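Local structure of cystatin F (Homo sapiens, 2CH9) at residues A[33-38]-A[86-91]. The protein inhibits papain-like cysteine proteases such as papain and cathepsin L, more weakly than other cystatins, and forms a disulfide-linked homodimer. Residues are numbered along the deposited sequence; the frame is centred on the assembly and turned at random.
Sequences AARYSV and LRLDDC
Arg35 and Leu88 have the closest CA atoms across the contact, 8.7 Å apart, where helix 28-44 faces the short 3-10 turn 88-90 in the loop joining strands 67-78 and 102-112. Polar contact over that span calls for a long side chain, and arginine supplies one. Its CG lies anti to the backbone N (chi1 176°), sending the chain off the helix, and bends at the next two torsions bring the guanidinium beside the turn. There it forms a salt bridge in which both terminal nitrogens donate hydrogen bonds to Asp89 OD1, NH1 at 2.8 Å and NH2 at 3.1 Å. The oxygen sits near the guanidinium plane, but the carboxylate is turned 57° against it; the NH1 bond (151°) comes from above the carboxylate plane, the more bent NH2 bond (135°) nearly along the C-O direction. Leu88 serves the less polar parts of the same arginine: its CB rests over one guanidinium face, while its CD1 packs 3.7 Å from Arg35 CD. That methyl also meets Val38 CG1 tip to tip at 4.0 Å; buried Val38, one turn along, also packs on Phe51 of strand 49-63. Arg35 NH2 has a second acidic partner, Glu53 on that strand, and Cys91 fastens the loop covalently to Cys80. Replacing Arg35 by an alanine would probably cost Asp89 and Glu53 the cation they share and open a gap beside Leu88. One arginine thus ties this loop to the helix that packs on the antiparallel cystatin sheet, its positive charge probably balancing both carboxylates, its guanidinium face and CD methylene against leucine.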
loop_
_atom_site.group_PDB
_atom_site.type_symbol
_atom_site.label_atom_id
_atom_site.label_comp_id
_atom_site.label_asym_id
_atom_site.label_seq_id
_atom_site.Cartn_x
_atom_site.Cartn_y
_atom_site.Cartn_z
ATOM N N ALA A 33 -0.765 -15.556 3.305
ATOM C CA ALA A 33 -0.668 -14.453 2.347
ATOM C C ALA A 33 0.537 -14.624 1.406
ATOM O O ALA A 33 0.444 -14.356 0.201
ATOM C CB ALA A 33 -0.631 -13.101 3.080
ATOM N N ALA A 34 1.657 -15.088 1.954
ATOM C CA ALA A 34 2.850 -15.379 1.157
ATOM C C ALA A 34 2.610 -16.519 0.162
ATOM O O ALA A 34 3.165 -16.500 -0.938
ATOM C CB ALA A 34 4.029 -15.704 2.059
ATOM N N ARG A 35 1.795 -17.502 0.550
ATOM C CA ARG A 35 1.363 -18.557 -0.378
ATOM C C ARG A 35 0.503 -18.000 -1.511
ATOM O O ARG A 35 0.701 -18.357 -2.679
ATOM C CB ARG A 35 0.620 -19.687 0.360
ATOM C CG ARG A 35 0.053 -20.792 -0.544
ATOM C CD ARG A 35 1.128 -21.466 -1.441
ATOM N NE ARG A 35 2.225 -22.036 -0.662
ATOM C CZ ARG A 35 2.186 -23.209 -0.029
ATOM N NH1 ARG A 35 1.106 -23.982 -0.077
ATOM N NH2 ARG A 35 3.245 -23.609 0.666
ATOM N N TYR A 36 -0.459 -17.140 -1.185
ATOM C CA TYR A 36 -1.226 -16.471 -2.243
ATOM C C TYR A 36 -0.331 -15.723 -3.232
ATOM O O TYR A 36 -0.561 -15.761 -4.449
ATOM C CB TYR A 36 -2.241 -15.511 -1.663
ATOM C CG TYR A 36 -3.349 -16.190 -0.932
ATOM C CD1 TYR A 36 -3.943 -17.350 -1.440
ATOM C CD2 TYR A 36 -3.850 -15.651 0.248
ATOM C CE1 TYR A 36 -4.995 -17.970 -0.754
ATOM C CE2 TYR A 36 -4.886 -16.261 0.938
ATOM C CZ TYR A 36 -5.455 -17.407 0.431
ATOM O OH TYR A 36 -6.485 -17.988 1.117
ATOM N N SER A 37 0.695 -15.055 -2.702
ATOM C CA SER A 37 1.606 -14.253 -3.526
ATOM C C SER A 37 2.317 -15.109 -4.563
ATOM O O SER A 37 2.352 -14.766 -5.755
ATOM C CB SER A 37 2.637 -13.556 -2.642
ATOM O OG SER A 37 1.979 -12.689 -1.758
ATOM N N VAL A 38 2.870 -16.239 -4.116
ATOM C CA VAL A 38 3.613 -17.097 -5.035
ATOM C C VAL A 38 2.699 -17.810 -6.035
ATOM O O VAL A 38 3.103 -18.091 -7.166
ATOM C CB VAL A 38 4.569 -18.049 -4.315
ATOM C CG1 VAL A 38 3.815 -19.238 -3.679
ATOM C CG2 VAL A 38 5.660 -18.496 -5.294
ATOM N N LEU A 86 -0.308 -30.035 -9.131
ATOM C CA LEU A 86 0.516 -30.353 -7.980
ATOM C C LEU A 86 0.356 -29.321 -6.888
ATOM O O LEU A 86 0.308 -28.113 -7.147
ATOM C CB LEU A 86 1.987 -30.498 -8.389
ATOM C CG LEU A 86 2.255 -31.698 -9.319
ATOM C CD1 LEU A 86 3.683 -31.660 -9.858
ATOM C CD2 LEU A 86 1.935 -33.043 -8.633
ATOM N N ARG A 87 0.284 -29.808 -5.657
ATOM C CA ARG A 87 0.122 -28.957 -4.485
ATOM C C ARG A 87 1.476 -28.496 -3.933
ATOM O O ARG A 87 2.380 -29.306 -3.715
ATOM C CB ARG A 87 -0.739 -29.669 -3.416
ATOM C CG ARG A 87 -0.436 -31.173 -3.230
ATOM C CD ARG A 87 -1.528 -31.977 -2.475
ATOM N NE ARG A 87 -2.116 -31.273 -1.320
ATOM C CZ ARG A 87 -1.446 -30.842 -0.249
ATOM N NH1 ARG A 87 -0.130 -30.999 -0.161
ATOM N NH2 ARG A 87 -2.096 -30.223 0.730
ATOM N N LEU A 88 1.602 -27.189 -3.718
ATOM C CA LEU A 88 2.857 -26.582 -3.273
ATOM C C LEU A 88 3.386 -27.034 -1.913
ATOM O O LEU A 88 4.600 -27.064 -1.723
ATOM C CB LEU A 88 2.755 -25.059 -3.287
ATOM C CG LEU A 88 2.874 -24.400 -4.649
ATOM C CD1 LEU A 88 2.531 -22.929 -4.531
ATOM C CD2 LEU A 88 4.297 -24.593 -5.146
ATOM N N ASP A 89 2.494 -27.365 -0.976
ATOM C CA ASP A 89 2.908 -27.906 0.322
ATOM C C ASP A 89 3.798 -29.138 0.186
ATOM O O ASP A 89 4.642 -29.386 1.045
ATOM C CB ASP A 89 1.697 -28.247 1.190
ATOM C CG ASP A 89 0.988 -27.011 1.726
ATOM O OD1 ASP A 89 1.609 -25.926 1.813
ATOM O OD2 ASP A 89 -0.201 -27.133 2.083
ATOM N N ASP A 90 3.614 -29.900 -0.894
ATOM C CA ASP A 90 4.402 -31.113 -1.126
ATOM C C ASP A 90 5.542 -30.946 -2.141
ATOM O O ASP A 90 6.200 -31.918 -2.498
ATOM C CB ASP A 90 3.493 -32.273 -1.522
ATOM C CG ASP A 90 2.577 -32.710 -0.396
ATOM O OD1 ASP A 90 2.984 -32.678 0.789
ATOM O OD2 ASP A 90 1.436 -33.097 -0.703
ATOM N N CYS A 91 5.789 -29.714 -2.580
ATOM C CA CYS A 91 6.902 -29.439 -3.497
ATOM C C CYS A 91 8.143 -28.975 -2.750
ATOM O O CYS A 91 8.060 -28.123 -1.875
ATOM C CB CYS A 91 6.497 -28.403 -4.553
ATOM S SG CYS A 91 5.161 -29.004 -5.637
#